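Local coordinates for UPF0141 protein yjdB (Campylobacter jejuni subsp. jejuni HB93-13, PDB 4TN0) that probably transfers phosphoethanolamine to acceptors in the periplasm, using a zinc site of the alkaline phosphatase-like kind, and is required for polymyxin resistance and motility, at residues A[88-100]-A[281-293]. Residues are numbered along the deposited sequence; the frame is centred on the assembly and turned at random.
Sequences ENAMDVLYKTGVD and LFSTLLGYFNVKT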
ATOM      1  N   GLU A  88       1.878  19.528  -5.740  1.00 53.72           N
ATOM      2  CA  GLU A  88       1.202  18.405  -6.391  1.00 49.89           C
ATOM      3  C   GLU A  88       1.913  17.088  -6.088  1.00 42.32           C
ATOM      4  O   GLU A  88       3.119  17.072  -5.861  1.00 49.47           O
ATOM      5  CB  GLU A  88       1.136  18.622  -7.920  1.00 45.44           C
ATOM      6  CG  GLU A  88       0.263  19.796  -8.376  1.00 52.74           C
ATOM      7  CD  GLU A  88       0.263  20.003  -9.894  1.00 55.93           C
ATOM      8  OE1 GLU A  88       1.354  19.946 -10.513  1.00 55.24           O
ATOM      9  OE2 GLU A  88      -0.825  20.236 -10.466  1.00 58.36           O
ATOM     10  N   ASN A  89       1.176  15.984  -6.116  1.00 38.77           N
ATOM     11  CA  ASN A  89       1.772  14.674  -5.877  1.00 44.01           C
ATOM     12  C   ASN A  89       1.551  13.813  -7.112  1.00 41.19           C
ATOM     13  O   ASN A  89       0.998  14.283  -8.091  1.00 47.00           O
ATOM     14  CB  ASN A  89       1.174  14.001  -4.611  1.00 38.67           C
ATOM     15  CG  ASN A  89      -0.361  13.801  -4.699  1.00 45.23           C
ATOM     16  OD1 ASN A  89      -0.850  12.994  -5.496  1.00 43.27           O
ATOM     17  ND2 ASN A  89      -1.113  14.535  -3.877  1.00 39.85           N
ATOM     18  N   ALA A  90       1.978  12.557  -7.069  1.00 43.72           N
ATOM     19  CA  ALA A  90       1.783  11.645  -8.195  1.00 44.54           C
ATOM     20  C   ALA A  90       0.321  11.574  -8.682  1.00 49.05           C
ATOM     21  O   ALA A  90       0.071  11.467  -9.876  1.00 51.78           O
ATOM     22  CB  ALA A  90       2.266  10.262  -7.826  1.00 43.38           C
ATOM     23  N   MET A  91      -0.641  11.637  -7.766  1.00 46.38           N
ATOM     24  CA  MET A  91      -2.047  11.548  -8.153  1.00 46.41           C
ATOM     25  C   MET A  91      -2.498  12.777  -8.962  1.00 45.16           C
ATOM     26  O   MET A  91      -3.342  12.677  -9.839  1.00 46.72           O
ATOM     27  CB  MET A  91      -2.951  11.388  -6.915  1.00 44.25           C
ATOM     28  CG  MET A  91      -2.662  10.166  -6.066  1.00 41.97           C
ATOM     29  SD  MET A  91      -2.884   8.615  -6.936  1.00 44.46           S
ATOM     30  CE  MET A  91      -4.611   8.770  -7.409  1.00 43.08           C
ATOM     31  N   ASP A  92      -1.993  13.944  -8.597  1.00 43.68           N
ATOM     32  CA  ASP A  92      -2.297  15.164  -9.326  1.00 50.33           C
ATOM     33  C   ASP A  92      -1.729  15.071 -10.745  1.00 51.24           C
ATOM     34  O   ASP A  92      -2.334  15.532 -11.700  1.00 50.73           O
ATOM     35  CB  ASP A  92      -1.702  16.387  -8.623  1.00 48.14           C
ATOM     36  CG  ASP A  92      -2.285  16.612  -7.259  1.00 47.61           C
ATOM     37  OD1 ASP A  92      -3.534  16.701  -7.131  1.00 44.88           O
ATOM     38  OD2 ASP A  92      -1.469  16.674  -6.307  1.00 45.97           O
ATOM     39  N   VAL A  93      -0.530  14.514 -10.866  1.00 48.96           N
ATOM     40  CA  VAL A  93       0.082  14.353 -12.172  1.00 50.41           C
ATOM     41  C   VAL A  93      -0.732  13.414 -13.047  1.00 52.28           C
ATOM     42  O   VAL A  93      -0.980  13.724 -14.208  1.00 55.38           O
ATOM     43  CB  VAL A  93       1.526  13.848 -12.070  1.00 44.90           C
ATOM     44  CG1 VAL A  93       2.114  13.639 -13.464  1.00 50.94           C
ATOM     45  CG2 VAL A  93       2.348  14.848 -11.290  1.00 38.40           C
ATOM     46  N   LEU A  94      -1.199  12.298 -12.493  1.00 52.18           N
ATOM     47  CA  LEU A  94      -2.015  11.382 -13.291  1.00 48.67           C
ATOM     48  C   LEU A  94      -3.348  12.016 -13.664  1.00 50.14           C
ATOM     49  O   LEU A  94      -3.837  11.817 -14.773  1.00 54.28           O
ATOM     50  CB  LEU A  94      -2.265  10.082 -12.550  1.00 49.10           C
ATOM     51  CG  LEU A  94      -1.063   9.246 -12.144  1.00 48.12           C
ATOM     52  CD1 LEU A  94      -1.545   8.103 -11.258  1.00 46.85           C
ATOM     53  CD2 LEU A  94      -0.360   8.716 -13.358  1.00 47.41           C
ATOM     54  N   TYR A  95      -3.922  12.799 -12.754  1.00 47.36           N
ATOM     55  CA  TYR A  95      -5.213  13.438 -13.009  1.00 51.19           C
ATOM     56  C   TYR A  95      -5.134  14.502 -14.090  1.00 55.54           C
ATOM     57  O   TYR A  95      -5.982  14.563 -14.977  1.00 56.14           O
ATOM     58  CB  TYR A  95      -5.762  14.081 -11.737  1.00 51.36           C
ATOM     59  CG  TYR A  95      -7.045  14.884 -11.919  1.00 58.80           C
ATOM     60  CD1 TYR A  95      -8.293  14.306 -11.710  1.00 62.39           C
ATOM     61  CD2 TYR A  95      -7.000  16.233 -12.286  1.00 56.94           C
ATOM     62  CE1 TYR A  95      -9.462  15.044 -11.866  1.00 61.76           C
ATOM     63  CE2 TYR A  95      -8.153  16.973 -12.445  1.00 61.15           C
ATOM     64  CZ  TYR A  95      -9.384  16.376 -12.234  1.00 66.97           C
ATOM     65  OH  TYR A  95     -10.536  17.116 -12.392  1.00 69.07           O
ATOM     66  N   LYS A  96      -4.114  15.347 -14.007  1.00 53.20           N
ATOM     67  CA  LYS A  96      -3.981  16.451 -14.940  1.00 56.65           C
ATOM     68  C   LYS A  96      -3.549  15.945 -16.312  1.00 56.08           C
ATOM     69  O   LYS A  96      -3.623  16.665 -17.300  1.00 57.83           O
ATOM     70  CB  LYS A  96      -3.009  17.500 -14.386  1.00 52.66           C
ATOM     71  CG  LYS A  96      -1.548  17.145 -14.491  1.00 52.50           C
ATOM     72  CD  LYS A  96      -0.696  18.225 -13.847  1.00 51.10           C
ATOM     73  CE  LYS A  96       0.779  17.999 -14.134  1.00 47.60           C
ATOM     74  NZ  LYS A  96       1.580  18.957 -13.343  1.00 48.38           N
ATOM     75  N   THR A  97      -3.148  14.681 -16.354  1.00 54.34           N
ATOM     76  CA  THR A  97      -2.625  14.042 -17.548  1.00 50.03           C
ATOM     77  C   THR A  97      -3.731  13.115 -18.128  1.00 55.84           C
ATOM     78  O   THR A  97      -3.528  12.319 -19.051  1.00 53.63           O
ATOM     79  CB  THR A  97      -1.295  13.339 -17.179  1.00 51.07           C
ATOM     80  OG1 THR A  97      -0.240  14.309 -17.195  1.00 56.16           O
ATOM     81  CG2 THR A  97      -0.919  12.304 -18.101  1.00 50.32           C
ATOM     82  N   GLY A  98      -4.934  13.260 -17.579  1.00 56.39           N
ATOM     83  CA  GLY A  98      -6.114  12.635 -18.148  1.00 52.56           C
ATOM     84  C   GLY A  98      -6.449  11.238 -17.666  1.00 55.36           C
ATOM     85  O   GLY A  98      -7.413  10.649 -18.135  1.00 55.34           O
ATOM     86  N   VAL A  99      -5.647  10.688 -16.760  1.00 60.38           N
ATOM     87  CA  VAL A  99      -5.946   9.377 -16.173  1.00 55.26           C
ATOM     88  C   VAL A  99      -7.178   9.437 -15.265  1.00 48.75           C
ATOM     89  O   VAL A  99      -7.368  10.406 -14.533  1.00 48.39           O
ATOM     90  CB  VAL A  99      -4.749   8.849 -15.383  1.00 55.22           C
ATOM     91  CG1 VAL A  99      -4.983   7.414 -14.944  1.00 53.33           C
ATOM     92  CG2 VAL A  99      -3.494   8.959 -16.230  1.00 56.03           C
ATOM     93  N   ASP A 100      -8.033   8.420 -15.340  1.00 53.61           N
ATOM     94  CA  ASP A 100      -9.185   8.317 -14.430  1.00 55.69           C
ATOM     95  C   ASP A 100      -8.713   7.903 -13.017  1.00 52.95           C
ATOM     96  O   ASP A 100      -8.171   6.806 -12.819  1.00 50.60           O
ATOM     97  CB  ASP A 100     -10.215   7.324 -14.978  1.00 54.80           C
ATOM     98  CG  ASP A 100     -11.531   7.331 -14.194  1.00 62.28           C
ATOM     99  OD1 ASP A 100     -11.566   7.748 -13.010  1.00 63.54           O
ATOM    100  OD2 ASP A 100     -12.546   6.903 -14.779  1.00 63.04           O
ATOM    101  N   LEU A 281       7.578   4.812  -5.311  1.00 49.07           N
ATOM    102  CA  LEU A 281       6.165   4.785  -5.699  1.00 47.87           C
ATOM    103  C   LEU A 281       5.897   5.859  -6.745  1.00 49.56           C
ATOM    104  O   LEU A 281       5.114   5.656  -7.678  1.00 49.51           O
ATOM    105  CB  LEU A 281       5.219   4.985  -4.490  1.00 37.93           C
ATOM    106  CG  LEU A 281       3.732   4.935  -4.912  1.00 43.69           C
ATOM    107  CD1 LEU A 281       3.357   3.583  -5.504  1.00 40.98           C
ATOM    108  CD2 LEU A 281       2.708   5.326  -3.828  1.00 40.89           C
ATOM    109  N   PHE A 282       6.613   6.970  -6.643  1.00 49.17           N
ATOM    110  CA  PHE A 282       6.361   8.091  -7.534  1.00 48.79           C
ATOM    111  C   PHE A 282       6.571   7.714  -9.005  1.00 54.54           C
ATOM    112  O   PHE A 282       5.651   7.851  -9.812  1.00 51.60           O
ATOM    113  CB  PHE A 282       7.249   9.280  -7.166  1.00 46.49           C
ATOM    114  CG  PHE A 282       6.973  10.507  -7.982  1.00 51.76           C
ATOM    115  CD1 PHE A 282       5.880  11.310  -7.696  1.00 48.15           C
ATOM    116  CD2 PHE A 282       7.774  10.832  -9.068  1.00 52.59           C
ATOM    117  CE1 PHE A 282       5.616  12.437  -8.452  1.00 51.49           C
ATOM    118  CE2 PHE A 282       7.511  11.955  -9.835  1.00 52.49           C
ATOM    119  CZ  PHE A 282       6.430  12.757  -9.529  1.00 52.91           C
ATOM    120  N   SER A 283       7.760   7.215  -9.351  1.00 52.09           N
ATOM    121  CA  SER A 283       8.047   6.914 -10.752  1.00 56.10           C
ATOM    122  C   SER A 283       7.269   5.690 -11.209  1.00 58.92           C
ATOM    123  O   SER A 283       6.886   5.605 -12.383  1.00 58.05           O
ATOM    124  CB  SER A 283       9.547   6.680 -10.986  1.00 56.80           C
ATOM    125  OG  SER A 283      10.298   7.879 -10.875  1.00 53.03           O
ATOM    126  N   THR A 284       6.999   4.770 -10.280  1.00 56.10           N
ATOM    127  CA  THR A 284       6.239   3.566 -10.619  1.00 56.73           C
ATOM    128  C   THR A 284       4.834   3.937 -11.060  1.00 55.87           C
ATOM    129  O   THR A 284       4.282   3.327 -11.978  1.00 62.16           O
ATOM    130  CB  THR A 284       6.152   2.566  -9.436  1.00 54.88           C
ATOM    131  OG1 THR A 284       7.458   2.071  -9.133  1.00 50.79           O
ATOM    132  CG2 THR A 284       5.273   1.382  -9.801  1.00 49.54           C
ATOM    133  N   LEU A 285       4.278   4.970 -10.435  1.00 55.33           N
ATOM    134  CA  LEU A 285       2.919   5.417 -10.744  1.00 54.77           C
ATOM    135  C   LEU A 285       2.857   6.238 -12.044  1.00 54.54           C
ATOM    136  O   LEU A 285       1.894   6.150 -12.806  1.00 54.67           O
ATOM    137  CB  LEU A 285       2.365   6.225  -9.572  1.00 51.86           C
ATOM    138  CG  LEU A 285       1.905   5.486  -8.308  1.00 48.05           C
ATOM    139  CD1 LEU A 285       1.372   6.516  -7.349  1.00 48.81           C
ATOM    140  CD2 LEU A 285       0.836   4.433  -8.585  1.00 47.42           C
ATOM    141  N   LEU A 286       3.876   7.050 -12.293  1.00 54.34           N
ATOM    142  CA  LEU A 286       3.935   7.776 -13.550  1.00 57.07           C
ATOM    143  C   LEU A 286       4.169   6.764 -14.668  1.00 58.95           C
ATOM    144  O   LEU A 286       3.409   6.704 -15.636  1.00 56.50           O
ATOM    145  CB  LEU A 286       5.039   8.829 -13.531  1.00 55.48           C
ATOM    146  CG  LEU A 286       4.874  10.008 -12.581  1.00 51.31           C
ATOM    147  CD1 LEU A 286       5.736  11.171 -13.033  1.00 52.21           C
ATOM    148  CD2 LEU A 286       3.430  10.421 -12.518  1.00 51.95           C
ATOM    149  N   GLY A 287       5.199   5.937 -14.495  1.00 58.79           N
ATOM    150  CA  GLY A 287       5.561   4.935 -15.481  1.00 61.52           C
ATOM    151  C   GLY A 287       4.433   4.009 -15.899  1.00 63.77           C
ATOM    152  O   GLY A 287       4.392   3.531 -17.035  1.00 70.25           O
ATOM    153  N   TYR A 288       3.505   3.755 -14.986  1.00 62.07           N
ATOM    154  CA  TYR A 288       2.465   2.778 -15.254  1.00 60.84           C
ATOM    155  C   TYR A 288       1.501   3.294 -16.297  1.00 62.04           C
ATOM    156  O   TYR A 288       0.983   2.517 -17.105  1.00 66.37           O
ATOM    157  CB  TYR A 288       1.694   2.410 -13.985  1.00 59.76           C
ATOM    158  CG  TYR A 288       0.831   1.190 -14.184  1.00 55.55           C
ATOM    159  CD1 TYR A 288      -0.479   1.306 -14.641  1.00 53.00           C
ATOM    160  CD2 TYR A 288       1.336  -0.084 -13.943  1.00 54.18           C
ATOM    161  CE1 TYR A 288      -1.265   0.189 -14.842  1.00 49.62           C
ATOM    162  CE2 TYR A 288       0.560  -1.204 -14.142  1.00 52.99           C
ATOM    163  CZ  TYR A 288      -0.741  -1.061 -14.592  1.00 52.66           C
ATOM    164  OH  TYR A 288      -1.520  -2.176 -14.790  1.00 57.39           O
ATOM    165  N   PHE A 289       1.244   4.598 -16.283  1.00 59.31           N
ATOM    166  CA  PHE A 289       0.321   5.165 -17.258  1.00 61.21           C
ATOM    167  C   PHE A 289       1.094   5.883 -18.364  1.00 62.28           C
ATOM    168  O   PHE A 289       0.527   6.676 -19.110  1.00 56.96           O
ATOM    169  CB  PHE A 289      -0.667   6.101 -16.564  1.00 52.08           C
ATOM    170  CG  PHE A 289      -1.573   5.387 -15.623  1.00 60.46           C
ATOM    171  CD1 PHE A 289      -2.792   4.894 -16.054  1.00 62.11           C
ATOM    172  CD2 PHE A 289      -1.187   5.155 -14.312  1.00 58.73           C
ATOM    173  CE1 PHE A 289      -3.623   4.209 -15.189  1.00 56.93           C
ATOM    174  CE2 PHE A 289      -2.015   4.473 -13.448  1.00 55.27           C
ATOM    175  CZ  PHE A 289      -3.231   3.998 -13.886  1.00 53.55           C
ATOM    176  N   ASN A 290       2.373   5.523 -18.498  1.00 63.98           N
ATOM    177  CA  ASN A 290       3.270   6.065 -19.523  1.00 67.54           C
ATOM    178  C   ASN A 290       3.337   7.590 -19.558  1.00 65.53           C
ATOM    179  O   ASN A 290       3.314   8.184 -20.637  1.00 71.69           O
ATOM    180  CB  ASN A 290       2.856   5.554 -20.912  1.00 65.40           C
ATOM    181  CG  ASN A 290       2.890   4.041 -21.012  1.00 67.34           C
ATOM    182  OD1 ASN A 290       1.849   3.388 -21.160  1.00 70.89           O
ATOM    183  ND2 ASN A 290       4.086   3.473 -20.901  1.00 64.49           N
ATOM    184  N   VAL A 291       3.393   8.227 -18.391  1.00 61.81           N
ATOM    185  CA  VAL A 291       3.461   9.687 -18.358  1.00 63.78           C
ATOM    186  C   VAL A 291       4.848  10.153 -18.800  1.00 65.30           C
ATOM    187  O   VAL A 291       5.868   9.744 -18.232  1.00 62.51           O
ATOM    188  CB  VAL A 291       3.137  10.262 -16.953  1.00 57.51           C
ATOM    189  CG1 VAL A 291       3.384  11.762 -16.922  1.00 51.20           C
ATOM    190  CG2 VAL A 291       1.688   9.982 -16.585  1.00 58.78           C
ATOM    191  N   LYS A 292       4.883  11.008 -19.819  1.00 62.37           N
ATOM    192  CA  LYS A 292       6.156  11.495 -20.327  1.00 62.85           C
ATOM    193  C   LYS A 292       6.486  12.802 -19.615  1.00 55.88           C
ATOM    194  O   LYS A 292       5.716  13.755 -19.664  1.00 53.73           O
ATOM    195  CB  LYS A 292       6.109  11.686 -21.854  1.00 63.07           C
ATOM    196  CG  LYS A 292       5.923  10.388 -22.653  1.00 66.66           C
ATOM    197  CD  LYS A 292       7.107   9.427 -22.457  1.00 73.52           C
ATOM    198  CE  LYS A 292       6.940   8.080 -23.186  1.00 79.52           C
ATOM    199  NZ  LYS A 292       6.966   8.156 -24.681  1.00 90.28           N
ATOM    200  N   THR A 293       7.627  12.817 -18.933  1.00 53.28           N
ATOM    201  CA  THR A 293       8.052  13.972 -18.152  1.00 55.78           C
ATOM    202  C   THR A 293       9.481  13.760 -17.687  1.00 54.30           C
ATOM    203  O   THR A 293       9.943  12.624 -17.579  1.00 55.69           O
ATOM    204  CB  THR A 293       7.133  14.230 -16.911  1.00 61.04           C
ATOM    205  OG1 THR A 293       7.685  15.284 -16.108  1.00 56.69           O
ATOM    206  CG2 THR A 293       6.989  12.967 -16.049  1.00 57.41           C
TER
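L94 is the central bump of this contact. Its CD2 enters a hollow formed by the backbone O of L285 and the side chains of L286, F289 and V291. L94 CD2 lies 3.5 Å from L285 O. The same methyl also touches F289 CD2. The L94 side chain meets F289 at about a right angle. At the N-terminal end of the pair, A90 CB fits between F282 and L285. A90 CB is 3.8 Å from F282 CD1 and also touches L285 CD1. The small A90 sits at the closest backbone approach, 5.8 Å between A90 CA and F282 CA. F282 reaches across because its CG is anti to the backbone N (chi1 -176°). V93 CG1 then packs 3.6 Å from L286 CD2 and also touches V291 CG1. At the C-terminal end, V99 CG1 sits over one face of F289, 3.8 Å from the ring centroid, in a CH-pi contact. Y288 CD1 lies over the opposite face, also toward the rim, so the ring has a neighbour on both sides.

No hydrogen bond joins the segments; the interface is apolar. Helices 90-96 and 281-288 run nearly parallel, at 13° with axes 9.8 Å apart. Each ends in a Schellman motif, with G98 and N290 at C-prime. These turns bring V99 and V291 back into the contact. L285 and F289 also touch I148 and L20 of the central sheet. The result is a pair of near-parallel helices packed beside the mixed sheet of an alkaline phosphatase-like alpha/beta fold.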